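Local coordinates for protein hydrazine synthase gamma subunit (Candidatus Kuenenia stuttgartiensis, PDB 5C2V) that forms, as part of the hydrazine synthase complex, the diheme subunit that reduces nitric oxide to hydroxylamine, the first half-reaction of hydrazine synthesis, at residues C[196-201]-C[259-263]; C[102-106]-C[116-122]. One frame throughout, in Å; residues are numbered along the deposited sequence.

Overall arrangement
From the N terminus the chain first reaches contact 2, where residues 102-106 meet 116-122 and close the nine-residue loop between them, within the long connection from strand 89-90 to helix 123-126, beside the heme of the first lobe and a calcium ion. Contact 1 opens only after contact 2 has closed, so the two lie in series. It brings 196-201, after helix 170-179, against 259-263, closing a 57-residue excursion that contains strand 206-207, helix 229-234 and strand 256-257, next to the heme of the second, cytochrome c-like lobe. Their centres are about 18 Å apart and they do not touch. Asp257, two residues before 259-263, binds the same calcium as Pro102 of contact 2.

Contact 1 of 2, residues C[196-201]-C[259-263]; sequences DPRALF and PTLRD. With HEC (heme c), chain B.
The side chain of Arg262 bends twice beyond CG (chi2 -75°, chi3 -62°), which turns the edge of its guanidinium toward the carbonyls of the 196-199 turn, and Thr260 holds OG1 anti to its own backbone N (chi1 180°), pointing at the carbonyl of Leu200. Arg262 NH1 donates to Ala199 O at 2.8 Å, and that oxygen lies almost exactly in the guanidinium plane. A second, weak bond runs from the same Arg262 NH1 to Pro197 O at 3.3 Å, so one nitrogen spans two carbonyls of the loop. Thr260 OG1 donates a hydrogen bond to Leu200 O over 2.8 Å from above the carbonyl plane, and accepts from Arg262 N at 3.0 Å. This last bond makes an ST turn, tying the Arg262 backbone to the hydroxyl that grips Leu200 O. In the cytochrome c-like lobe the 259-263 side of the contact faces the second heme: Leu261 CD2 reaches the porphyrin carbon C3A at 3.5 Å, and Pro259 lies against a propionate. Phe201 crosses Leu261 at about a right angle, with Phe201 CB 3.6 Å from Leu261 CB. Phe201 CD2 meets Arg262 CD at 3.9 Å. Phe201 O accepts a hydrogen bond from ND1 of His190, an axial ligand of this heme iron.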
ATOM      1  N   ASP C 196     -42.914 -63.908  -6.534  1.00 51.26           N
ATOM      2  CA  ASP C 196     -41.738 -64.521  -7.143  1.00 59.86           C
ATOM      3  C   ASP C 196     -40.474 -63.743  -6.787  1.00 69.03           C
ATOM      4  O   ASP C 196     -40.306 -62.599  -7.209  1.00 69.27           O
ATOM      5  CB  ASP C 196     -41.903 -64.600  -8.663  1.00 52.24           C
ATOM      6  CG  ASP C 196     -40.738 -65.294  -9.345  1.00 52.17           C
ATOM      7  OD1 ASP C 196     -40.057 -66.109  -8.686  1.00 52.08           O
ATOM      8  OD2 ASP C 196     -40.505 -65.026 -10.542  1.00 54.96           O
ATOM      9  N   PRO C 197     -39.580 -64.365  -6.001  1.00 62.24           N
ATOM     10  CA  PRO C 197     -38.334 -63.728  -5.562  1.00 61.37           C
ATOM     11  C   PRO C 197     -37.403 -63.393  -6.725  1.00 65.59           C
ATOM     12  O   PRO C 197     -36.552 -62.513  -6.601  1.00 71.25           O
ATOM     13  CB  PRO C 197     -37.698 -64.785  -4.648  1.00 63.05           C
ATOM     14  CG  PRO C 197     -38.825 -65.684  -4.251  1.00 68.53           C
ATOM     15  CD  PRO C 197     -39.734 -65.717  -5.438  1.00 65.99           C
ATOM     16  N   ARG C 198     -37.572 -64.093  -7.842  1.00 64.95           N
ATOM     17  CA  ARG C 198     -36.716 -63.906  -9.007  1.00 49.28           C
ATOM     18  C   ARG C 198     -37.272 -62.872  -9.987  1.00 55.37           C
ATOM     19  O   ARG C 198     -36.704 -62.661 -11.060  1.00 48.68           O
ATOM     20  CB  ARG C 198     -36.504 -65.243  -9.726  1.00 67.01           C
ATOM     21  CG  ARG C 198     -35.595 -66.216  -8.983  1.00 63.42           C
ATOM     22  CD  ARG C 198     -35.522 -67.560  -9.697  1.00 62.88           C
ATOM     23  NE  ARG C 198     -34.336 -68.325  -9.320  1.00 71.69           N
ATOM     24  CZ  ARG C 198     -34.277 -69.169  -8.294  1.00 71.39           C
ATOM     25  NH1 ARG C 198     -35.344 -69.362  -7.529  1.00 71.93           N
ATOM     26  NH2 ARG C 198     -33.152 -69.821  -8.032  1.00 65.14           N
ATOM     27  N   ALA C 199     -38.378 -62.231  -9.621  1.00 34.12           N
ATOM     28  CA  ALA C 199     -39.024 -61.257 -10.499  1.00 54.04           C
ATOM     29  C   ALA C 199     -38.277 -59.923 -10.526  1.00 62.94           C
ATOM     30  O   ALA C 199     -38.085 -59.290  -9.487  1.00 51.63           O
ATOM     31  CB  ALA C 199     -40.468 -61.040 -10.070  1.00 38.09           C
ATOM     32  N   LEU C 200     -37.845 -59.506 -11.713  1.00 65.62           N
ATOM     33  CA  LEU C 200     -37.095 -58.260 -11.851  1.00 53.96           C
ATOM     34  C   LEU C 200     -37.936 -57.060 -12.297  1.00 50.56           C
ATOM     35  O   LEU C 200     -37.451 -55.929 -12.290  1.00 57.74           O
ATOM     36  CB  LEU C 200     -35.950 -58.467 -12.842  1.00 46.97           C
ATOM     37  CG  LEU C 200     -35.155 -59.759 -12.639  1.00 57.81           C
ATOM     38  CD1 LEU C 200     -34.128 -59.945 -13.744  1.00 48.96           C
ATOM     39  CD2 LEU C 200     -34.488 -59.766 -11.272  1.00 64.80           C
ATOM     40  N   PHE C 201     -39.191 -57.312 -12.661  1.00 61.62           N
ATOM     41  CA  PHE C 201     -40.107 -56.280 -13.164  1.00 58.89           C
ATOM     42  C   PHE C 201     -39.483 -55.331 -14.194  1.00 55.70           C
ATOM     43  O   PHE C 201     -39.781 -54.135 -14.206  1.00 57.68           O
ATOM     44  CB  PHE C 201     -40.679 -55.471 -11.999  1.00 61.24           C
ATOM     45  CG  PHE C 201     -41.683 -56.229 -11.177  1.00 61.68           C
ATOM     46  CD1 PHE C 201     -43.026 -56.217 -11.518  1.00 67.09           C
ATOM     47  CD2 PHE C 201     -41.285 -56.955 -10.068  1.00 70.10           C
ATOM     48  CE1 PHE C 201     -43.953 -56.914 -10.768  1.00 48.14           C
ATOM     49  CE2 PHE C 201     -42.208 -57.655  -9.313  1.00 55.33           C
ATOM     50  CZ  PHE C 201     -43.543 -57.634  -9.663  1.00 51.47           C
ATOM     51  N   PRO C 259     -35.575 -49.518 -15.651  1.00 49.51           N
ATOM     52  CA  PRO C 259     -35.167 -49.917 -14.301  1.00 56.68           C
ATOM     53  C   PRO C 259     -36.098 -50.958 -13.692  1.00 52.90           C
ATOM     54  O   PRO C 259     -37.244 -51.086 -14.125  1.00 53.98           O
ATOM     55  CB  PRO C 259     -35.238 -48.605 -13.503  1.00 53.63           C
ATOM     56  CG  PRO C 259     -35.499 -47.516 -14.514  1.00 48.17           C
ATOM     57  CD  PRO C 259     -36.183 -48.180 -15.656  1.00 51.03           C
ATOM     58  N   THR C 260     -35.608 -51.687 -12.696  1.00 54.26           N
ATOM     59  CA  THR C 260     -36.446 -52.607 -11.937  1.00 54.37           C
ATOM     60  C   THR C 260     -37.491 -51.836 -11.139  1.00 56.34           C
ATOM     61  O   THR C 260     -37.284 -50.675 -10.789  1.00 63.59           O
ATOM     62  CB  THR C 260     -35.613 -53.470 -10.969  1.00 59.69           C
ATOM     63  OG1 THR C 260     -36.479 -54.353 -10.247  1.00 63.07           O
ATOM     64  CG2 THR C 260     -34.857 -52.591  -9.981  1.00 46.27           C
ATOM     65  N   LEU C 261     -38.623 -52.478 -10.868  1.00 51.83           N
ATOM     66  CA  LEU C 261     -39.634 -51.880 -10.005  1.00 51.55           C
ATOM     67  C   LEU C 261     -39.494 -52.395  -8.575  1.00 55.02           C
ATOM     68  O   LEU C 261     -40.244 -51.995  -7.684  1.00 61.10           O
ATOM     69  CB  LEU C 261     -41.039 -52.157 -10.539  1.00 52.71           C
ATOM     70  CG  LEU C 261     -41.352 -51.553 -11.910  1.00 63.87           C
ATOM     71  CD1 LEU C 261     -42.846 -51.606 -12.195  1.00 54.62           C
ATOM     72  CD2 LEU C 261     -40.830 -50.126 -12.005  1.00 68.65           C
ATOM     73  N   ARG C 262     -38.529 -53.285  -8.363  1.00 44.34           N
ATOM     74  CA  ARG C 262     -38.235 -53.789  -7.027  1.00 48.89           C
ATOM     75  C   ARG C 262     -37.621 -52.683  -6.175  1.00 66.86           C
ATOM     76  O   ARG C 262     -36.766 -51.932  -6.649  1.00 69.00           O
ATOM     77  CB  ARG C 262     -37.294 -54.994  -7.095  1.00 55.60           C
ATOM     78  CG  ARG C 262     -37.861 -56.195  -7.837  1.00 59.11           C
ATOM     79  CD  ARG C 262     -38.913 -56.923  -7.011  1.00 47.33           C
ATOM     80  NE  ARG C 262     -38.358 -57.462  -5.772  1.00 43.86           N
ATOM     81  CZ  ARG C 262     -37.704 -58.616  -5.685  1.00 42.44           C
ATOM     82  NH1 ARG C 262     -37.515 -59.359  -6.767  1.00 57.42           N
ATOM     83  NH2 ARG C 262     -37.234 -59.027  -4.515  1.00 43.08           N
ATOM     84  N   ASP C 263     -38.072 -52.585  -4.927  1.00 57.29           N
ATOM     85  CA  ASP C 263     -37.617 -51.553  -3.994  1.00 50.79           C
ATOM     86  C   ASP C 263     -37.837 -50.143  -4.534  1.00 48.76           C
ATOM     87  O   ASP C 263     -37.103 -49.219  -4.187  1.00 61.46           O
ATOM     88  CB  ASP C 263     -36.136 -51.740  -3.653  1.00 44.32           C
ATOM     89  CG  ASP C 263     -35.885 -52.946  -2.777  1.00 57.30           C
ATOM     90  OD1 ASP C 263     -36.826 -53.397  -2.093  1.00 70.70           O
ATOM     91  OD2 ASP C 263     -34.738 -53.436  -2.766  1.00 51.53           O
TER
HETATM   92 FE   HEC B 405     -42.322 -48.119 -16.595  1.00 58.21          FE
HETATM   93  CHA HEC B 405     -39.640 -46.330 -15.407  1.00 57.52           C
HETATM   94  CHB HEC B 405     -43.772 -48.016 -13.498  1.00 75.30           C
HETATM   95  CHC HEC B 405     -45.290 -49.241 -17.943  1.00 62.68           C
HETATM   96  CHD HEC B 405     -40.781 -48.574 -19.604  1.00 67.47           C
HETATM   97  NA  HEC B 405     -41.813 -47.299 -14.789  1.00 62.85           N
HETATM   98  C1A HEC B 405     -40.631 -46.644 -14.500  1.00 62.98           C
HETATM   99  C2A HEC B 405     -40.625 -46.346 -13.081  1.00 69.06           C
HETATM  100  C3A HEC B 405     -41.761 -46.810 -12.554  1.00 67.27           C
HETATM  101  C4A HEC B 405     -42.536 -47.419 -13.617  1.00 59.51           C
HETATM  102  CMA HEC B 405     -42.177 -46.715 -11.070  1.00 49.46           C
HETATM  103  CAA HEC B 405     -39.497 -45.624 -12.311  1.00 55.20           C
HETATM  104  CBA HEC B 405     -38.261 -46.518 -12.259  1.00 64.04           C
HETATM  105  CGA HEC B 405     -37.089 -45.738 -11.720  1.00 51.92           C
HETATM  106  O1A HEC B 405     -36.069 -46.370 -11.346  1.00 54.38           O
HETATM  107  O2A HEC B 405     -37.179 -44.485 -11.660  1.00 55.21           O
HETATM  108  NB  HEC B 405     -44.174 -48.623 -15.843  1.00 61.45           N
HETATM  109  C1B HEC B 405     -44.593 -48.353 -14.554  1.00 62.84           C
HETATM  110  C2B HEC B 405     -46.036 -48.477 -14.516  1.00 53.68           C
HETATM  111  C3B HEC B 405     -46.454 -48.822 -15.742  1.00 67.28           C
HETATM  112  C4B HEC B 405     -45.290 -48.916 -16.603  1.00 53.54           C
HETATM  113  CMB HEC B 405     -46.909 -48.263 -13.259  1.00 59.26           C
HETATM  114  CAB HEC B 405     -47.913 -49.069 -16.195  1.00 65.28           C
HETATM  115  CBB HEC B 405     -48.698 -47.739 -16.227  1.00 55.64           C
HETATM  116  NC  HEC B 405     -42.927 -48.786 -18.434  1.00 69.64           N
HETATM  117  C1C HEC B 405     -44.197 -49.201 -18.785  1.00 68.61           C
HETATM  118  C2C HEC B 405     -44.199 -49.470 -20.210  1.00 68.70           C
HETATM  119  C3C HEC B 405     -42.933 -49.399 -20.640  1.00 70.85           C
HETATM  120  C4C HEC B 405     -42.121 -48.891 -19.550  1.00 62.50           C
HETATM  121  CMC HEC B 405     -45.379 -50.106 -20.977  1.00 68.70           C
HETATM  122  CAC HEC B 405     -42.427 -49.672 -22.076  1.00 70.71           C
HETATM  123  CBC HEC B 405     -42.977 -48.614 -23.058  1.00 67.89           C
HETATM  124  ND  HEC B 405     -40.451 -47.594 -17.368  1.00 51.71           N
HETATM  125  C1D HEC B 405     -40.115 -47.767 -18.708  1.00 63.91           C
HETATM  126  C2D HEC B 405     -38.953 -46.957 -19.006  1.00 66.86           C
HETATM  127  C3D HEC B 405     -38.597 -46.258 -17.685  1.00 70.12           C
HETATM  128  C4D HEC B 405     -39.584 -46.713 -16.731  1.00 59.79           C
HETATM  129  CMD HEC B 405     -38.226 -46.831 -20.363  1.00 51.57           C
HETATM  130  CAD HEC B 405     -37.444 -45.266 -17.422  1.00 60.49           C
HETATM  131  CBD HEC B 405     -37.696 -43.982 -18.205  1.00 55.74           C
HETATM  132  CGD HEC B 405     -36.762 -42.903 -17.728  1.00 61.49           C
HETATM  133  O1D HEC B 405     -36.869 -41.753 -18.226  1.00 42.14           O
HETATM  134  O2D HEC B 405     -35.911 -43.195 -16.848  1.00 50.98           O

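Contact 2 of 2, residues C[102-106]-C[116-122]. With CA (calcium ion), chain T; HEC (heme c), chain V.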
ATOM      1  N   PRO C 102     -28.088 -53.869 -19.614  1.00 58.14           N
ATOM      2  CA  PRO C 102     -26.920 -53.015 -19.380  1.00 55.76           C
ATOM      3  C   PRO C 102     -27.187 -51.953 -18.320  1.00 55.81           C
ATOM      4  O   PRO C 102     -28.307 -51.839 -17.824  1.00 38.86           O
ATOM      5  CB  PRO C 102     -26.682 -52.375 -20.748  1.00 52.61           C
ATOM      6  CG  PRO C 102     -28.039 -52.291 -21.343  1.00 56.52           C
ATOM      7  CD  PRO C 102     -28.772 -53.522 -20.873  1.00 51.46           C
ATOM      8  N   PHE C 103     -26.163 -51.171 -17.998  1.00 65.26           N
ATOM      9  CA  PHE C 103     -26.213 -50.299 -16.833  1.00 67.84           C
ATOM     10  C   PHE C 103     -26.402 -48.819 -17.167  1.00 59.66           C
ATOM     11  O   PHE C 103     -26.616 -48.451 -18.323  1.00 65.54           O
ATOM     12  CB  PHE C 103     -24.956 -50.514 -15.993  1.00 56.39           C
ATOM     13  CG  PHE C 103     -24.676 -51.965 -15.708  1.00 67.90           C
ATOM     14  CD1 PHE C 103     -25.497 -52.682 -14.851  1.00 57.17           C
ATOM     15  CD2 PHE C 103     -23.610 -52.614 -16.305  1.00 64.58           C
ATOM     16  CE1 PHE C 103     -25.254 -54.018 -14.589  1.00 51.11           C
ATOM     17  CE2 PHE C 103     -23.361 -53.951 -16.047  1.00 56.85           C
ATOM     18  CZ  PHE C 103     -24.184 -54.653 -15.187  1.00 52.92           C
ATOM     19  N   ARG C 104     -26.318 -47.992 -16.127  1.00 72.87           N
ATOM     20  CA  ARG C 104     -26.727 -46.587 -16.146  1.00 62.33           C
ATOM     21  C   ARG C 104     -28.201 -46.415 -16.515  1.00 64.22           C
ATOM     22  O   ARG C 104     -29.045 -47.214 -16.116  1.00 80.89           O
ATOM     23  CB  ARG C 104     -25.859 -45.779 -17.119  1.00 64.07           C
ATOM     24  CG  ARG C 104     -24.390 -45.679 -16.743  1.00 47.08           C
ATOM     25  CD  ARG C 104     -23.996 -44.223 -16.570  1.00 58.10           C
ATOM     26  NE  ARG C 104     -22.613 -43.957 -16.951  1.00 57.98           N
ATOM     27  CZ  ARG C 104     -22.131 -42.739 -17.184  1.00 44.24           C
ATOM     28  NH1 ARG C 104     -22.925 -41.682 -17.078  1.00 32.75           N
ATOM     29  NH2 ARG C 104     -20.861 -42.578 -17.528  1.00 38.17           N
ATOM     30  N   HIS C 105     -28.495 -45.382 -17.298  1.00 48.82           N
ATOM     31  CA  HIS C 105     -29.874 -45.025 -17.620  1.00 66.41           C
ATOM     32  C   HIS C 105     -30.127 -45.089 -19.119  1.00 59.75           C
ATOM     33  O   HIS C 105     -30.954 -45.872 -19.584  1.00 60.07           O
ATOM     34  CB  HIS C 105     -30.208 -43.625 -17.096  1.00 60.38           C
ATOM     35  CG  HIS C 105     -30.658 -43.602 -15.667  1.00 54.66           C
ATOM     36  ND1 HIS C 105     -29.814 -43.281 -14.625  1.00 70.31           N
ATOM     37  CD2 HIS C 105     -31.864 -43.853 -15.110  1.00 61.15           C
ATOM     38  CE1 HIS C 105     -30.484 -43.337 -13.487  1.00 51.85           C
ATOM     39  NE2 HIS C 105     -31.729 -43.682 -13.754  1.00 55.23           N
ATOM     40  N   GLU C 106     -29.423 -44.242 -19.863  1.00 52.65           N
ATOM     41  CA  GLU C 106     -29.514 -44.226 -21.318  1.00 62.06           C
ATOM     42  C   GLU C 106     -29.190 -45.603 -21.886  1.00 56.67           C
ATOM     43  O   GLU C 106     -28.243 -46.256 -21.451  1.00 53.40           O
ATOM     44  CB  GLU C 106     -28.571 -43.173 -21.900  1.00 65.24           C
ATOM     45  CG  GLU C 106     -28.782 -41.781 -21.324  1.00 75.63           C
ATOM     46  CD  GLU C 106     -27.908 -40.735 -21.984  1.00 64.62           C
ATOM     47  OE1 GLU C 106     -27.062 -41.107 -22.823  1.00 70.04           O
ATOM     48  OE2 GLU C 106     -28.069 -39.539 -21.664  1.00 55.09           O
ATOM     49  N   VAL C 116     -20.964 -44.907 -21.654  1.00 47.60           N
ATOM     50  CA  VAL C 116     -21.832 -43.965 -20.958  1.00 56.26           C
ATOM     51  C   VAL C 116     -23.270 -44.475 -20.920  1.00 49.61           C
ATOM     52  O   VAL C 116     -23.854 -44.627 -19.848  1.00 62.02           O
ATOM     53  CB  VAL C 116     -21.803 -42.577 -21.624  1.00 63.32           C
ATOM     54  CG1 VAL C 116     -22.679 -41.599 -20.854  1.00 53.69           C
ATOM     55  CG2 VAL C 116     -20.374 -42.064 -21.716  1.00 44.25           C
ATOM     56  N   GLY C 117     -23.837 -44.736 -22.094  1.00 61.28           N
ATOM     57  CA  GLY C 117     -25.135 -45.383 -22.181  1.00 55.34           C
ATOM     58  C   GLY C 117     -24.973 -46.858 -22.487  1.00 58.64           C
ATOM     59  O   GLY C 117     -23.944 -47.261 -23.029  1.00 58.10           O
ATOM     60  N   ALA C 118     -25.998 -47.649 -22.170  1.00 59.27           N
ATOM     61  CA  ALA C 118     -25.984 -49.096 -22.401  1.00 53.40           C
ATOM     62  C   ALA C 118     -24.675 -49.729 -21.939  1.00 52.45           C
ATOM     63  O   ALA C 118     -24.064 -50.510 -22.670  1.00 55.51           O
ATOM     64  CB  ALA C 118     -26.228 -49.401 -23.871  1.00 54.69           C
ATOM     65  N   THR C 119     -24.244 -49.375 -20.733  1.00 62.83           N
ATOM     66  CA  THR C 119     -22.946 -49.797 -20.225  1.00 69.06           C
ATOM     67  C   THR C 119     -22.872 -51.316 -20.105  1.00 57.76           C
ATOM     68  O   THR C 119     -23.710 -51.939 -19.453  1.00 61.78           O
ATOM     69  CB  THR C 119     -22.646 -49.157 -18.859  1.00 66.62           C
ATOM     70  OG1 THR C 119     -22.947 -47.756 -18.911  1.00 48.01           O
ATOM     71  CG2 THR C 119     -21.186 -49.338 -18.497  1.00 52.07           C
ATOM     72  N   SER C 120     -21.858 -51.903 -20.733  1.00 56.84           N
ATOM     73  CA  SER C 120     -21.749 -53.355 -20.835  1.00 56.40           C
ATOM     74  C   SER C 120     -21.345 -54.008 -19.517  1.00 58.06           C
ATOM     75  O   SER C 120     -21.750 -55.132 -19.225  1.00 65.89           O
ATOM     76  CB  SER C 120     -20.747 -53.734 -21.928  1.00 59.07           C
ATOM     77  OG  SER C 120     -19.455 -53.229 -21.638  1.00 42.02           O
ATOM     78  N   SER C 121     -20.543 -53.303 -18.724  1.00 57.81           N
ATOM     79  CA  SER C 121     -20.074 -53.841 -17.452  1.00 57.65           C
ATOM     80  C   SER C 121     -20.137 -52.804 -16.339  1.00 65.94           C
ATOM     81  O   SER C 121     -20.090 -51.602 -16.592  1.00 65.11           O
ATOM     82  CB  SER C 121     -18.644 -54.364 -17.587  1.00 60.07           C
ATOM     83  OG  SER C 121     -17.751 -53.320 -17.933  1.00 49.01           O
ATOM     84  N   LEU C 122     -20.235 -53.282 -15.103  1.00 57.19           N
ATOM     85  CA  LEU C 122     -20.196 -52.407 -13.940  1.00 55.00           C
ATOM     86  C   LEU C 122     -18.812 -51.788 -13.785  1.00 66.58           C
ATOM     87  O   LEU C 122     -18.659 -50.736 -13.164  1.00 53.85           O
ATOM     88  CB  LEU C 122     -20.580 -53.174 -12.673  1.00 51.32           C
ATOM     89  CG  LEU C 122     -22.049 -53.579 -12.544  1.00 47.51           C
ATOM     90  CD1 LEU C 122     -22.258 -54.466 -11.329  1.00 47.92           C
ATOM     91  CD2 LEU C 122     -22.931 -52.348 -12.465  1.00 41.94           C
TER
HETATM   92 CA    CA T 402     -30.319 -52.051 -16.641  1.00 59.55          CA
HETATM   93 FE   HEC V 404     -22.533 -43.818  -9.220  1.00 42.81          FE
HETATM   94  CHA HEC V 404     -24.841 -44.698 -11.610  1.00 53.24           C
HETATM   95  CHB HEC V 404     -21.687 -47.100  -8.842  1.00 64.68           C
HETATM   96  CHC HEC V 404     -20.043 -42.922  -7.006  1.00 42.51           C
HETATM   97  CHD HEC V 404     -23.843 -40.661  -8.988  1.00 51.73           C
HETATM   98  NA  HEC V 404     -23.131 -45.580 -10.104  1.00 52.30           N
HETATM   99  C1A HEC V 404     -24.155 -45.735 -11.016  1.00 42.87           C
HETATM  100  C2A HEC V 404     -24.372 -47.159 -11.217  1.00 60.25           C
HETATM  101  C3A HEC V 404     -23.489 -47.817 -10.448  1.00 61.53           C
HETATM  102  C4A HEC V 404     -22.699 -46.835  -9.736  1.00 49.49           C
HETATM  103  CMA HEC V 404     -23.308 -49.346 -10.311  1.00 40.06           C
HETATM  104  CAA HEC V 404     -25.425 -47.778 -12.171  1.00 48.03           C
HETATM  105  CBA HEC V 404     -26.457 -48.611 -11.412  1.00 55.47           C
HETATM  106  CGA HEC V 404     -27.437 -49.230 -12.375  1.00 66.94           C
HETATM  107  O1A HEC V 404     -27.368 -48.916 -13.591  1.00 61.61           O
HETATM  108  O2A HEC V 404     -28.290 -50.038 -11.923  1.00 61.50           O
HETATM  109  NB  HEC V 404     -21.192 -44.838  -8.021  1.00 36.01           N
HETATM  110  C1B HEC V 404     -20.871 -46.163  -8.243  1.00 42.37           C
HETATM  111  C2B HEC V 404     -19.530 -46.391  -7.745  1.00 43.32           C
HETATM  112  C3B HEC V 404     -19.077 -45.241  -7.230  1.00 51.96           C
HETATM  113  C4B HEC V 404     -20.112 -44.241  -7.397  1.00 54.55           C
HETATM  114  CMB HEC V 404     -18.789 -47.746  -7.792  1.00 39.50           C
HETATM  115  CAB HEC V 404     -17.697 -44.985  -6.579  1.00 28.74           C
HETATM  116  CBB HEC V 404     -16.572 -45.028  -7.636  1.00 51.61           C
HETATM  117  NC  HEC V 404     -22.043 -42.110  -8.169  1.00 53.14           N
HETATM  118  C1C HEC V 404     -20.953 -41.943  -7.339  1.00 39.04           C
HETATM  119  C2C HEC V 404     -20.859 -40.538  -6.998  1.00 41.89           C
HETATM  120  C3C HEC V 404     -21.980 -39.945  -7.429  1.00 41.76           C
HETATM  121  C4C HEC V 404     -22.702 -40.900  -8.252  1.00 41.12           C
HETATM  122  CMC HEC V 404     -19.882 -39.971  -5.941  1.00 42.42           C
HETATM  123  CAC HEC V 404     -22.372 -38.461  -7.228  1.00 43.48           C
HETATM  124  CBC HEC V 404     -21.407 -37.543  -8.011  1.00 30.91           C
HETATM  125  ND  HEC V 404     -24.149 -42.851 -10.108  1.00 26.76           N
HETATM  126  C1D HEC V 404     -24.379 -41.483  -9.961  1.00 45.14           C
HETATM  127  C2D HEC V 404     -25.281 -41.052 -11.005  1.00 43.45           C
HETATM  128  C3D HEC V 404     -25.594 -42.313 -11.823  1.00 34.66           C
HETATM  129  C4D HEC V 404     -24.847 -43.380 -11.194  1.00 50.09           C
HETATM  130  CMD HEC V 404     -25.818 -39.625 -11.245  1.00 44.54           C
HETATM  131  CAD HEC V 404     -26.505 -42.419 -13.062  1.00 44.86           C
HETATM  132  CBD HEC V 404     -25.705 -41.987 -14.288  1.00 50.34           C
HETATM  133  CGD HEC V 404     -26.564 -42.101 -15.519  1.00 61.98           C
HETATM  134  O1D HEC V 404     -26.067 -41.790 -16.633  1.00 55.51           O
HETATM  135  O2D HEC V 404     -27.747 -42.501 -15.383  1.00 52.96           O
HETATM  136  O   HOH W   1     -26.446 -43.173 -19.278  1.00 47.01           O
HETATM  137  O   HOH W   2     -32.339 -52.263 -15.384  1.00 54.25           O
HETATM  138  O   HOH W   3     -29.422 -50.654 -14.915  1.00 81.84           O
HETATM  139  O   HOH W   4     -31.221 -53.436 -18.358  1.00 67.71           O
HETATM  140  O   HOH W   5     -21.438 -43.354 -10.947  1.00 37.07           O
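Leu122 CD2 sits over one face of the Phe103 ring, 3.5 Å from the centroid and only 10° off the normal, in a CH-pi contact; at the ring edge lie Ser121 N and heme propionate oxygen O1A. The guanidinium of Arg104 has Val116 CG1 over one face, offset toward its rim, with Val116 O on the same side, 3.2 Å from Arg104 NE at too poor an angle for a hydrogen bond; the carboxylate of the other propionate lies at its edge. There Arg104 NH1 donates to heme O1D at 3.2 Å in a nearly straight bond (168°), while NH2 forms a salt bridge with Asp82. Between the segments, Phe103 pairs with Thr119 in a single antiparallel hydrogen-bonded bridge: Phe103 N donates to Thr119 O at 3.0 Å. Ala118 N donates to Glu106 O at 2.7 Å. This loop lines the pocket of heme 1, which appears to be the active-site heme, and carries part of a calcium site. Pro102 O binds the calcium ion at 2.3 Å with three waters, Leu100 O and Asp257 OD2; one of these waters also donates to heme O1A. Another water accepts from Glu106 N and donates to Val116 O and heme O1D.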